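Local structure of ancylostoma secreted protein 1 (Necator americanus, 3NT8) at residues F147-M152 with Q186-T191; E156-G161 with S202-S207; Q225-N230 with E279-A284; D235-T240 with K320-A325; S243-F248 with Q327-E332. The protein is a secreted two-CAP-domain protein of a human hookworm, probably associated with the transition of infective larvae to parasitism. All coordinates share one frame; numbering follows the deposited sequence.

Contact 1. Residues F147-M152 with Q186-T191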
# COMPACT_ATOMS: atom_id res chain seq x y z
N PHE A 147 10.53 9.00 8.50
CA PHE A 147 10.92 7.93 7.59
C PHE A 147 11.22 6.62 8.30
O PHE A 147 10.70 5.55 7.92
CB PHE A 147 12.15 8.31 6.80
CG PHE A 147 12.60 7.22 5.85
CD1 PHE A 147 11.94 7.00 4.64
CD2 PHE A 147 13.66 6.40 6.19
CE1 PHE A 147 12.34 5.98 3.77
CE2 PHE A 147 14.08 5.37 5.30
CZ PHE A 147 13.39 5.16 4.12
N ALA A 148 12.10 6.68 9.27
CA ALA A 148 12.59 5.51 9.93
C ALA A 148 11.52 4.89 10.85
O ALA A 148 11.42 3.70 10.91
CB ALA A 148 13.91 5.87 10.69
N PHE A 149 10.70 5.72 11.49
CA PHE A 149 9.58 5.29 12.32
C PHE A 149 8.49 4.59 11.52
O PHE A 149 7.99 3.59 12.00
CB PHE A 149 9.01 6.47 13.13
CG PHE A 149 7.67 6.19 13.83
CD1 PHE A 149 7.64 5.54 15.06
CD2 PHE A 149 6.45 6.60 13.26
CE1 PHE A 149 6.42 5.27 15.72
CE2 PHE A 149 5.20 6.35 13.91
CZ PHE A 149 5.18 5.68 15.14
N SER A 150 8.19 5.08 10.31
CA SER A 150 7.17 4.52 9.41
C SER A 150 7.40 3.08 8.99
O SER A 150 6.44 2.29 9.03
CB SER A 150 6.95 5.44 8.19
OG SER A 150 7.95 5.33 7.20
N ASN A 151 8.65 2.71 8.68
CA ASN A 151 9.03 1.32 8.42
C ASN A 151 8.88 0.42 9.62
O ASN A 151 8.47 -0.71 9.48
CB ASN A 151 10.46 1.14 7.82
CG ASN A 151 10.64 1.93 6.53
OD1 ASN A 151 9.76 1.92 5.70
ND2 ASN A 151 11.75 2.69 6.42
N MET A 152 9.18 0.94 10.80
CA MET A 152 9.09 0.12 12.02
C MET A 152 7.64 -0.19 12.40
O MET A 152 7.36 -1.28 12.88
CB MET A 152 9.82 0.79 13.19
CG MET A 152 11.28 1.00 12.95
SD MET A 152 12.26 1.45 14.44
CE MET A 152 11.92 0.04 15.54
N GLN A 186 -0.39 8.30 3.07
CA GLN A 186 -0.90 6.94 3.40
C GLN A 186 -0.79 6.73 4.91
O GLN A 186 0.22 7.11 5.50
CB GLN A 186 -0.08 5.87 2.69
CG GLN A 186 -0.29 4.40 3.17
CD GLN A 186 0.63 3.41 2.47
OE1 GLN A 186 1.83 3.35 2.80
NE2 GLN A 186 0.10 2.66 1.50
N PRO A 187 -1.84 6.19 5.55
CA PRO A 187 -1.81 5.97 6.99
C PRO A 187 -0.84 4.87 7.36
O PRO A 187 -0.82 3.80 6.73
CB PRO A 187 -3.24 5.60 7.35
CG PRO A 187 -3.91 5.26 6.00
CD PRO A 187 -3.20 6.10 5.00
N MET A 188 -0.01 5.16 8.35
CA MET A 188 0.95 4.17 8.85
C MET A 188 0.17 3.01 9.47
O MET A 188 0.59 1.86 9.35
CB MET A 188 1.92 4.81 9.82
CG MET A 188 2.90 5.69 9.10
SD MET A 188 4.08 6.58 10.08
CE MET A 188 2.99 7.77 10.88
N TRP A 189 -1.00 3.33 10.06
CA TRP A 189 -1.91 2.33 10.62
C TRP A 189 -3.31 2.96 10.71
O TRP A 189 -3.49 4.21 10.70
CB TRP A 189 -1.41 1.80 12.04
CG TRP A 189 -1.47 2.88 13.13
CD1 TRP A 189 -2.55 3.17 13.96
CD2 TRP A 189 -0.42 3.78 13.52
NE1 TRP A 189 -2.22 4.18 14.85
CE2 TRP A 189 -0.92 4.57 14.60
CE3 TRP A 189 0.89 3.99 13.09
CZ2 TRP A 189 -0.16 5.58 15.20
CZ3 TRP A 189 1.65 4.97 13.72
CH2 TRP A 189 1.11 5.78 14.74
N GLU A 190 -4.31 2.10 10.90
CA GLU A 190 -5.67 2.61 11.04
C GLU A 190 -6.05 2.70 12.48
O GLU A 190 -5.81 1.79 13.25
CB GLU A 190 -6.66 1.74 10.25
CG GLU A 190 -6.54 1.98 8.73
CD GLU A 190 -7.59 1.23 7.91
OE1 GLU A 190 -7.80 0.02 8.13
OE2 GLU A 190 -8.18 1.89 7.03
N THR A 191 -6.59 3.84 12.87
CA THR A 191 -7.07 4.02 14.26
C THR A 191 -8.22 3.00 14.54
O THR A 191 -9.20 2.89 13.78
CB THR A 191 -7.46 5.50 14.54
OG1 THR A 191 -6.42 6.39 14.13
CG2 THR A 191 -7.68 5.75 16.01

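Contact 2. Residues E156-G161 with S202-S207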
# COMPACT_ATOMS: atom_id res chain seq x y z
N GLU A 156 0.73 -3.15 7.95
CA GLU A 156 0.59 -4.28 7.05
C GLU A 156 1.86 -5.06 6.89
O GLU A 156 1.85 -6.15 6.31
CB GLU A 156 0.13 -3.85 5.62
CG GLU A 156 -1.11 -3.09 5.59
CD GLU A 156 -1.61 -2.86 4.16
OE1 GLU A 156 -2.32 -1.86 4.04
OE2 GLU A 156 -1.25 -3.63 3.19
N THR A 157 2.97 -4.52 7.37
CA THR A 157 4.25 -5.29 7.34
C THR A 157 4.14 -6.54 8.19
O THR A 157 3.60 -6.50 9.28
CB THR A 157 5.41 -4.41 7.85
OG1 THR A 157 5.47 -3.26 7.00
CG2 THR A 157 6.74 -5.11 7.75
N THR A 158 4.65 -7.64 7.69
CA THR A 158 4.63 -8.91 8.39
C THR A 158 6.05 -9.52 8.53
O THR A 158 6.26 -10.41 9.37
CB THR A 158 3.77 -9.92 7.61
OG1 THR A 158 4.28 -10.02 6.27
CG2 THR A 158 2.28 -9.47 7.58
N LYS A 159 7.00 -9.10 7.69
CA LYS A 159 8.34 -9.74 7.71
C LYS A 159 9.49 -8.77 7.98
O LYS A 159 9.48 -7.62 7.50
CB LYS A 159 8.62 -10.51 6.43
CG LYS A 159 7.93 -11.88 6.32
CD LYS A 159 8.53 -12.83 5.25
CE LYS A 159 8.08 -12.57 3.82
NZ LYS A 159 6.66 -12.99 3.54
N LEU A 160 10.49 -9.24 8.73
CA LEU A 160 11.59 -8.41 9.20
C LEU A 160 12.93 -9.09 8.90
O LEU A 160 13.04 -10.31 9.08
CB LEU A 160 11.48 -8.20 10.72
CG LEU A 160 12.63 -7.39 11.34
CD1 LEU A 160 12.65 -6.00 10.80
CD2 LEU A 160 12.64 -7.38 12.89
N GLY A 161 13.94 -8.32 8.47
CA GLY A 161 15.30 -8.85 8.32
C GLY A 161 16.34 -7.82 8.70
O GLY A 161 16.39 -6.73 8.11
N SER A 202 -8.27 -7.80 9.47
CA SER A 202 -8.94 -7.69 8.17
C SER A 202 -7.97 -7.66 7.01
O SER A 202 -8.35 -7.99 5.88
CB SER A 202 -9.90 -6.47 8.15
OG SER A 202 -9.19 -5.23 8.12
N THR A 203 -6.70 -7.35 7.28
CA THR A 203 -5.69 -7.27 6.25
C THR A 203 -5.42 -8.61 5.55
O THR A 203 -5.45 -8.69 4.32
CB THR A 203 -4.38 -6.68 6.81
OG1 THR A 203 -4.70 -5.56 7.63
CG2 THR A 203 -3.50 -6.21 5.61
N TYR A 204 -5.19 -9.66 6.33
CA TYR A 204 -5.01 -10.98 5.74
C TYR A 204 -6.00 -11.99 6.28
O TYR A 204 -6.24 -12.05 7.46
CB TYR A 204 -3.57 -11.49 5.90
CG TYR A 204 -2.53 -10.51 5.42
CD1 TYR A 204 -2.16 -10.47 4.09
CD2 TYR A 204 -1.92 -9.60 6.30
CE1 TYR A 204 -1.22 -9.56 3.63
CE2 TYR A 204 -0.96 -8.68 5.84
CZ TYR A 204 -0.63 -8.66 4.50
OH TYR A 204 0.30 -7.75 4.01
N LYS A 205 -6.57 -12.79 5.38
CA LYS A 205 -7.56 -13.79 5.77
C LYS A 205 -6.90 -14.84 6.62
O LYS A 205 -5.73 -15.20 6.37
CB LYS A 205 -8.19 -14.49 4.54
CG LYS A 205 -8.97 -13.59 3.59
CD LYS A 205 -10.41 -13.33 4.02
CE LYS A 205 -11.03 -12.22 3.11
NZ LYS A 205 -12.19 -11.47 3.72
N ASN A 206 -7.65 -15.35 7.59
CA ASN A 206 -7.20 -16.41 8.47
C ASN A 206 -5.98 -16.02 9.28
O ASN A 206 -5.14 -16.83 9.58
CB ASN A 206 -7.08 -17.74 7.71
CG ASN A 206 -8.48 -18.21 7.18
OD1 ASN A 206 -9.54 -17.98 7.82
ND2 ASN A 206 -8.48 -18.84 6.02
N SER A 207 -5.96 -14.76 9.69
CA SER A 207 -5.00 -14.31 10.67
C SER A 207 -5.37 -14.73 12.11
O SER A 207 -6.53 -15.02 12.41
CB SER A 207 -4.84 -12.79 10.55
OG SER A 207 -4.56 -12.48 9.19
O HOH W 1 2.52 -9.64 3.84

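Contact 3. Residues Q225-N230 with E279-A284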
# COMPACT_ATOMS: atom_id res chain seq x y z
N GLN A 225 -7.00 -19.21 -12.75
CA GLN A 225 -8.15 -19.85 -13.40
C GLN A 225 -9.11 -18.86 -14.12
O GLN A 225 -9.85 -19.29 -15.03
CB GLN A 225 -8.90 -20.73 -12.39
CG GLN A 225 -9.40 -19.95 -11.13
CD GLN A 225 -9.98 -20.85 -10.00
OE1 GLN A 225 -9.32 -21.80 -9.51
NE2 GLN A 225 -11.23 -20.52 -9.57
N GLN A 226 -9.09 -17.58 -13.72
CA GLN A 226 -10.03 -16.58 -14.24
C GLN A 226 -9.73 -16.33 -15.72
O GLN A 226 -10.65 -16.36 -16.55
CB GLN A 226 -9.99 -15.27 -13.44
CG GLN A 226 -10.54 -15.39 -12.03
CD GLN A 226 -10.66 -14.06 -11.26
OE1 GLN A 226 -11.08 -13.07 -11.80
NE2 GLN A 226 -10.27 -14.06 -9.98
N CYS A 227 -8.44 -16.10 -16.02
CA CYS A 227 -7.96 -15.83 -17.37
C CYS A 227 -6.78 -16.74 -17.74
O CYS A 227 -5.65 -16.36 -17.58
CB CYS A 227 -7.53 -14.38 -17.47
SG CYS A 227 -8.83 -13.14 -16.98
N PRO A 228 -7.05 -17.96 -18.24
CA PRO A 228 -5.93 -18.93 -18.41
C PRO A 228 -5.01 -18.63 -19.60
O PRO A 228 -3.87 -19.08 -19.61
CB PRO A 228 -6.65 -20.28 -18.62
CG PRO A 228 -8.13 -20.01 -18.37
CD PRO A 228 -8.35 -18.55 -18.59
N SER A 229 -5.51 -17.90 -20.60
CA SER A 229 -4.70 -17.49 -21.73
C SER A 229 -3.69 -16.38 -21.43
O SER A 229 -2.77 -16.17 -22.21
CB SER A 229 -5.62 -17.02 -22.85
OG SER A 229 -6.41 -18.13 -23.25
N ASN A 230 -3.85 -15.66 -20.31
CA ASN A 230 -2.94 -14.57 -19.97
C ASN A 230 -1.85 -15.04 -18.99
O ASN A 230 -2.04 -15.99 -18.21
CB ASN A 230 -3.69 -13.30 -19.41
CG ASN A 230 -4.80 -12.76 -20.37
OD1 ASN A 230 -4.63 -12.77 -21.58
ND2 ASN A 230 -5.90 -12.24 -19.80
N GLU A 279 -9.92 -9.85 -21.59
CA GLU A 279 -9.44 -9.16 -22.78
C GLU A 279 -8.84 -7.80 -22.40
O GLU A 279 -7.86 -7.33 -23.01
CB GLU A 279 -10.56 -8.99 -23.87
CG GLU A 279 -11.14 -10.31 -24.43
CD GLU A 279 -10.09 -11.18 -25.22
OE1 GLU A 279 -10.13 -11.14 -26.48
OE2 GLU A 279 -9.23 -11.89 -24.59
N VAL A 280 -9.49 -7.14 -21.45
CA VAL A 280 -9.08 -5.86 -20.99
C VAL A 280 -7.78 -6.11 -20.22
O VAL A 280 -6.88 -5.26 -20.21
CB VAL A 280 -10.15 -5.15 -20.10
CG1 VAL A 280 -9.61 -3.86 -19.57
CG2 VAL A 280 -11.48 -4.86 -20.87
N GLU A 281 -7.69 -7.24 -19.54
CA GLU A 281 -6.43 -7.58 -18.89
C GLU A 281 -5.32 -7.80 -19.92
O GLU A 281 -4.20 -7.38 -19.73
CB GLU A 281 -6.57 -8.84 -18.04
CG GLU A 281 -5.36 -9.13 -17.14
CD GLU A 281 -5.52 -10.46 -16.37
OE1 GLU A 281 -5.39 -11.54 -17.00
OE2 GLU A 281 -5.80 -10.44 -15.16
N ALA A 282 -5.62 -8.52 -20.98
CA ALA A 282 -4.61 -8.90 -21.97
C ALA A 282 -4.10 -7.61 -22.59
O ALA A 282 -2.92 -7.52 -22.92
CB ALA A 282 -5.22 -9.77 -23.07
N SER A 283 -4.99 -6.61 -22.71
CA SER A 283 -4.57 -5.33 -23.26
C SER A 283 -3.72 -4.56 -22.24
O SER A 283 -2.77 -3.81 -22.58
CB SER A 283 -5.83 -4.54 -23.70
OG SER A 283 -5.47 -3.27 -24.14
N ALA A 284 -4.07 -4.66 -20.97
CA ALA A 284 -3.19 -4.01 -20.00
C ALA A 284 -1.83 -4.69 -19.88
O ALA A 284 -0.84 -4.00 -19.62
CB ALA A 284 -3.78 -3.89 -18.72

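Contact 4. Residues D235-T240 with K320-A325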
# COMPACT_ATOMS: atom_id res chain seq x y z
N ASP A 235 -5.08 -14.84 -9.85
CA ASP A 235 -6.42 -14.59 -9.37
C ASP A 235 -6.46 -13.71 -8.13
O ASP A 235 -7.40 -12.96 -7.96
CB ASP A 235 -7.16 -15.90 -9.11
CG ASP A 235 -7.33 -16.71 -10.35
OD1 ASP A 235 -7.53 -16.16 -11.46
OD2 ASP A 235 -7.28 -17.96 -10.24
N SER A 236 -5.45 -13.81 -7.26
CA SER A 236 -5.46 -13.05 -6.05
C SER A 236 -5.33 -11.58 -6.40
O SER A 236 -6.09 -10.75 -5.89
CB SER A 236 -4.35 -13.55 -5.07
OG SER A 236 -3.07 -12.95 -5.31
N VAL A 237 -4.43 -11.26 -7.34
CA VAL A 237 -4.19 -9.88 -7.76
C VAL A 237 -5.40 -9.27 -8.46
O VAL A 237 -5.72 -8.10 -8.20
CB VAL A 237 -2.90 -9.73 -8.59
CG1 VAL A 237 -2.53 -8.25 -8.84
CG2 VAL A 237 -1.69 -10.43 -7.85
N ARG A 238 -6.09 -10.07 -9.28
CA ARG A 238 -7.31 -9.66 -9.96
C ARG A 238 -8.33 -9.24 -8.92
O ARG A 238 -8.91 -8.15 -9.02
CB ARG A 238 -7.87 -10.78 -10.83
CG ARG A 238 -6.94 -11.25 -11.98
CD ARG A 238 -7.53 -12.37 -12.86
NE ARG A 238 -6.66 -12.61 -14.01
CZ ARG A 238 -5.94 -13.72 -14.21
NH1 ARG A 238 -5.99 -14.72 -13.34
NH2 ARG A 238 -5.17 -13.82 -15.28
N ASP A 239 -8.58 -10.12 -7.95
CA ASP A 239 -9.59 -9.83 -6.91
C ASP A 239 -9.20 -8.63 -6.03
O ASP A 239 -10.07 -7.95 -5.51
CB ASP A 239 -9.82 -11.03 -6.02
CG ASP A 239 -10.36 -12.23 -6.77
OD1 ASP A 239 -11.14 -12.06 -7.75
OD2 ASP A 239 -10.03 -13.36 -6.33
N THR A 240 -7.92 -8.40 -5.83
CA THR A 240 -7.53 -7.20 -5.17
C THR A 240 -7.98 -5.94 -5.92
O THR A 240 -8.70 -5.10 -5.36
CB THR A 240 -6.06 -7.20 -4.86
OG1 THR A 240 -5.77 -8.35 -4.07
CG2 THR A 240 -5.71 -5.99 -4.04
N LYS A 320 0.08 -6.16 -2.81
CA LYS A 320 0.45 -4.92 -2.18
C LYS A 320 0.51 -3.79 -3.23
O LYS A 320 0.03 -2.69 -3.01
CB LYS A 320 1.82 -5.03 -1.42
CG LYS A 320 1.69 -5.67 -0.03
CD LYS A 320 2.98 -5.69 0.80
CE LYS A 320 2.81 -6.58 2.03
NZ LYS A 320 2.87 -8.06 1.72
N ALA A 321 1.13 -4.07 -4.37
CA ALA A 321 1.21 -3.06 -5.44
C ALA A 321 -0.20 -2.76 -6.00
O ALA A 321 -0.47 -1.65 -6.32
CB ALA A 321 2.12 -3.49 -6.51
N ALA A 322 -1.10 -3.73 -6.01
CA ALA A 322 -2.44 -3.51 -6.58
C ALA A 322 -3.26 -2.58 -5.62
O ALA A 322 -3.95 -1.70 -6.08
CB ALA A 322 -3.15 -4.83 -6.81
N LYS A 323 -3.05 -2.74 -4.30
CA LYS A 323 -3.87 -2.07 -3.31
C LYS A 323 -3.35 -0.64 -3.21
O LYS A 323 -4.14 0.35 -3.17
CB LYS A 323 -3.84 -2.83 -1.93
CG LYS A 323 -5.01 -2.49 -0.96
CD LYS A 323 -4.80 -2.95 0.50
CE LYS A 323 -5.88 -2.36 1.44
NZ LYS A 323 -7.34 -2.57 1.00
N GLN A 324 -2.02 -0.51 -3.17
CA GLN A 324 -1.41 0.79 -3.11
C GLN A 324 -1.74 1.66 -4.38
O GLN A 324 -1.92 2.86 -4.28
CB GLN A 324 0.10 0.65 -2.97
CG GLN A 324 0.79 1.88 -2.52
CD GLN A 324 2.34 1.74 -2.54
OE1 GLN A 324 3.03 2.27 -3.47
NE2 GLN A 324 2.89 1.04 -1.53
N ALA A 325 -1.75 1.05 -5.55
CA ALA A 325 -1.96 1.79 -6.80
C ALA A 325 -3.37 2.28 -6.80
O ALA A 325 -3.61 3.43 -7.08
CB ALA A 325 -1.71 0.89 -8.05

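Contact 5. Residues S243-F248 with Q327-E332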
# COMPACT_ATOMS: atom_id res chain seq x y z
N SER A 243 -12.04 -5.78 -6.06
CA SER A 243 -12.67 -5.48 -4.79
C SER A 243 -12.36 -4.06 -4.33
O SER A 243 -13.26 -3.38 -3.86
CB SER A 243 -12.26 -6.46 -3.69
OG SER A 243 -10.86 -6.36 -3.49
N VAL A 244 -11.09 -3.64 -4.43
CA VAL A 244 -10.73 -2.26 -4.07
C VAL A 244 -11.46 -1.24 -4.95
O VAL A 244 -11.96 -0.24 -4.45
CB VAL A 244 -9.21 -2.00 -4.04
CG1 VAL A 244 -8.94 -0.52 -3.68
CG2 VAL A 244 -8.52 -2.90 -3.00
N HIS A 245 -11.57 -1.51 -6.24
CA HIS A 245 -12.39 -0.65 -7.11
C HIS A 245 -13.82 -0.56 -6.70
O HIS A 245 -14.35 0.55 -6.48
CB HIS A 245 -12.29 -1.00 -8.58
CG HIS A 245 -11.03 -0.45 -9.22
ND1 HIS A 245 -9.76 -0.85 -8.85
CD2 HIS A 245 -10.87 0.47 -10.21
CE1 HIS A 245 -8.86 -0.20 -9.57
NE2 HIS A 245 -9.51 0.62 -10.39
N ASN A 246 -14.45 -1.71 -6.60
CA ASN A 246 -15.87 -1.78 -6.28
C ASN A 246 -16.26 -1.23 -4.95
O ASN A 246 -17.32 -0.65 -4.87
CB ASN A 246 -16.44 -3.19 -6.49
CG ASN A 246 -16.85 -3.43 -7.95
OD1 ASN A 246 -17.39 -2.53 -8.56
ND2 ASN A 246 -16.61 -4.64 -8.51
N GLU A 247 -15.41 -1.44 -3.94
CA GLU A 247 -15.67 -0.96 -2.64
C GLU A 247 -15.60 0.57 -2.56
O GLU A 247 -16.34 1.20 -1.80
CB GLU A 247 -14.70 -1.59 -1.65
CG GLU A 247 -15.03 -3.02 -1.35
CD GLU A 247 -14.33 -3.58 -0.13
OE1 GLU A 247 -13.47 -2.90 0.48
OE2 GLU A 247 -14.65 -4.73 0.22
N PHE A 248 -14.70 1.16 -3.33
CA PHE A 248 -14.64 2.58 -3.45
C PHE A 248 -15.84 3.13 -4.25
O PHE A 248 -16.42 4.15 -3.86
CB PHE A 248 -13.32 3.00 -4.09
CG PHE A 248 -12.13 3.09 -3.15
CD1 PHE A 248 -12.24 3.68 -1.90
CD2 PHE A 248 -10.84 2.71 -3.61
CE1 PHE A 248 -11.11 3.85 -1.01
CE2 PHE A 248 -9.71 2.86 -2.73
CZ PHE A 248 -9.88 3.47 -1.42
N GLN A 327 -5.34 2.89 -4.37
CA GLN A 327 -5.64 3.88 -3.33
C GLN A 327 -5.04 5.22 -3.71
O GLN A 327 -5.64 6.24 -3.45
CB GLN A 327 -5.12 3.42 -1.94
CG GLN A 327 -5.97 2.22 -1.34
CD GLN A 327 -5.23 1.56 -0.14
OE1 GLN A 327 -4.00 1.56 -0.07
NE2 GLN A 327 -5.99 1.05 0.81
N LEU A 328 -3.82 5.20 -4.27
CA LEU A 328 -3.14 6.45 -4.71
C LEU A 328 -3.96 7.10 -5.83
O LEU A 328 -4.11 8.34 -5.84
CB LEU A 328 -1.69 6.20 -5.17
CG LEU A 328 -0.68 6.02 -4.03
CD1 LEU A 328 0.75 5.44 -4.44
CD2 LEU A 328 -0.53 7.31 -3.13
N TRP A 329 -4.47 6.31 -6.74
CA TRP A 329 -5.39 6.87 -7.76
C TRP A 329 -6.65 7.48 -7.13
O TRP A 329 -7.02 8.62 -7.51
CB TRP A 329 -5.81 5.84 -8.75
CG TRP A 329 -4.69 5.24 -9.53
CD1 TRP A 329 -3.52 5.83 -9.85
CD2 TRP A 329 -4.67 3.92 -10.13
NE1 TRP A 329 -2.75 4.95 -10.59
CE2 TRP A 329 -3.43 3.77 -10.76
CE3 TRP A 329 -5.57 2.86 -10.17
CZ2 TRP A 329 -3.07 2.60 -11.43
CZ3 TRP A 329 -5.16 1.66 -10.80
CH2 TRP A 329 -3.95 1.55 -11.41
N TRP A 330 -7.29 6.73 -6.21
CA TRP A 330 -8.52 7.14 -5.54
C TRP A 330 -8.37 8.39 -4.67
O TRP A 330 -9.29 9.24 -4.64
CB TRP A 330 -9.15 5.99 -4.73
CG TRP A 330 -10.56 6.28 -4.30
CD1 TRP A 330 -10.97 6.78 -3.08
CD2 TRP A 330 -11.78 6.16 -5.10
NE1 TRP A 330 -12.35 6.94 -3.07
CE2 TRP A 330 -12.86 6.55 -4.28
CE3 TRP A 330 -12.04 5.72 -6.40
CZ2 TRP A 330 -14.18 6.54 -4.75
CZ3 TRP A 330 -13.34 5.71 -6.85
CH2 TRP A 330 -14.39 6.11 -6.03
N ASN A 331 -7.21 8.50 -3.99
CA ASN A 331 -6.94 9.59 -3.07
C ASN A 331 -7.04 10.97 -3.64
O ASN A 331 -7.17 11.92 -2.91
CB ASN A 331 -5.63 9.37 -2.24
CG ASN A 331 -5.80 8.28 -1.18
OD1 ASN A 331 -6.95 7.95 -0.81
ND2 ASN A 331 -4.67 7.67 -0.73
N GLU A 332 -7.00 11.08 -4.96
CA GLU A 332 -7.15 12.37 -5.63
C GLU A 332 -8.37 13.18 -5.18
O GLU A 332 -8.34 14.41 -5.09
CB GLU A 332 -7.08 12.17 -7.13
CG GLU A 332 -5.71 11.55 -7.56
CD GLU A 332 -5.57 11.33 -9.06
OE1 GLU A 332 -6.57 11.08 -9.81
OE2 GLU A 332 -4.41 11.37 -9.51

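Contact 1. Residues F147-M152 with Q186-T191
M188 reaches helix 147-153 with its sulfur, SD resting 3.6 Å from CB of S150. The same SD lies 4.0 Å from CD2 of F149 and 5.0 Å from the centre of that ring, an oblique Met-aromatic contact. Beyond the methionine, W189 meets the far end of the phenylalanine: CE2 of F149 stands 3.8 Å from CZ3 of W189, at the indole's edge and close to its plane. F149 gets there because its CG is anti to the backbone N (chi1 169°), which carries the ring end over to M188 and W189. The hydroxyl of S150 turns back to its own helix, where OG donates to O of F147 at 2.9 Å, and the serine meets the sulfur through CB. W127 packs edge-to-face on F149, V51 of helix 34-52 touches W189, and backbone bonds from M188 to N139 and S155 hold the loop. With all four residues buried, the chemistry is that of sulfur and hydrocarbon packing, dispersion rather than polar pairing, which joins this loop to the helix.

Contact 2. Residues E156-G161 with S202-S207
Packing between E156-G161 and S202-S207 is carried by two methyl groups. CG2 of T203 meets the aliphatic part of E156, 3.9 Å from its CG, with the two side chains crossing at about a right angle. CG2 of T158 comes up to CE2 of Y204 at 3.8 Å, and these two side chains approach from opposite directions. T203 also lays its CG2 over one face of its neighbour's ring, toward the rim; the methyl thus touches both the tyrosine and E156.

The polar contacts gather at the phenol. OH of Y204 is 3.2 Å from O of E156, which sits at the ring edge, in its plane; this possible hydrogen bond is not settled, because the hydroxyl proton could go to a different acceptor instead. A water 2.9 Å from OH of Y204 and 3.0 Å from OG1 of T158 bridges the two hydroxyls, while the threonine oxygen is also bound by ND2 of N178. Around the ring, Y70 packs edge-to-face and K216 makes a cation-pi contact.

Backbone geometry completes the group: Y204 to S207 forms a type II beta turn. The tyrosine thus projects from a turn-bearing loop onto the residues leading into strand 159-167, which lies within the mixed four-stranded sheet of the first CAP domain.

Contact 3. Residues Q225-N230 with E279-A284
N230 has its CG anti to the carbonyl carbon (chi1 -55°), and E281 extends from its helix with CG anti to the backbone N (chi1 -170°); between them these torsions bring amide and carboxylate together. ND2 of N230 donates to OE1 of E281 at 2.9 Å with an N-H...O angle of 147°, meeting the oxygen on its anti side and somewhat out of the carboxylate plane. The two flat groups are turned 65° against each other. On the other branch of the amide, OD1 of N230 lies 3.4 Å from CB of A282, while CB of C227 packs 3.6 Å from OE1 of E281. The second carboxylate oxygen, OE2, takes a salt bridge from R238 and a hydrogen bond with Y276, and N230 ND2 also bonds to O of C278. These bonds probably favour a charged carboxylate. The disulfide C227-C278 ties the same loop covalently to the start of helix 278-288, giving a disulfide-linked type I beta turn, C227 to N230, docked on a helix of the second CAP domain.

Contact 4. Residues D235-T240 with K320-A325
A322 and T240 bury the most surface in this helix-helix contact of the second CAP domain, with V237 third. Helices 235-253 and 318-330 run nearly parallel here: the axes of the segments 235-240 and 320-325 lie 12° apart and come within 9.1 Å. CB of A322 points at the other helix and touches two methyls lying one turn apart: CG2 of T240 at 3.9 Å and CG1 of V237 at 4.0 Å. In T240 the methyl stands anti to the backbone N and the hydroxyl anti to the carbonyl carbon (chi1 -58°), which delivers CG2 to the alanine. Its OG1 instead bonds with OD1 of N319, and it also lies 3.0 Å from O of S236 in its own helix, a bond that is not settled because a single proton could go to either acceptor. V237 also packs on K318 and N319 of helix 318-330 and on V374 of strand 369-376, a residue that A321 touches too. The small alanine is consistent with the close approach here, CA of A322 being 6.4 Å from CA of T240. At the margin, CG2 of T240 continues past the alanine to CB of K323, 4.2 Å away.

Contact 5. Residues S243-F248 with Q327-E332
F248 and W330 stack face to face, and the phenylalanine can be followed outward over the indole. Its CB sits over the six-membered ring of W330, 3.5 Å from the centroid and 6° off the normal, a CH-pi contact. CG comes next, 3.7 Å from both CD2 and CE2 of W330, the bond shared by the two indole rings. Of the ortho carbons, CD1 lies 3.5 Å from NE1 of W330, and CD2 faces CG of the same indole. Farther out, CE1 reaches CD1 of W330, while CE2 meets CB of W330 and, at the phenyl edge, CG of Q327 at 4.0 Å. CZ ends near CD1 of the indole. The phenyl ring lies against the five-membered ring with planes only 5° apart, the two side chains running antiparallel past one another. W330 is placed for this with CG anti to its backbone N (chi1 -167°), and NE1 bonds to OE1 of E257, which helps fix the indole's rotation. Deeper in, CE1 of H245 and CZ3 of W329 meet edge to edge at 4.3 Å. The stack joins helices 235-253 and 318-330; M362 of helix 357-363 packs on H245, W329 and W330, while W329 also reaches strand 305-311 through N307 and Y309.

Contacts 1 and 2 belong to the first half of the chain, and contacts 3, 4 and 5 to the second. Contacts 4 and 5 use the same two helices, 235-253 and 318-330; their centres are 11 Å apart, and CG of K323 meets CG2 of V244 at 4.1 Å. Contact 3 joins contact 4 by the salt bridge between OE2 of E281 and NE of R238, 2.6 Å long. One meeting point of the halves is OH of Y204 in contact 2, 3.4 Å from CE of K320 in contact 4; Q186 of contact 1 also packs on Q324. Contacts 1 and 2, 14 Å apart between centres, interleave along the chain, helix 147-153 leading into strand 159-167.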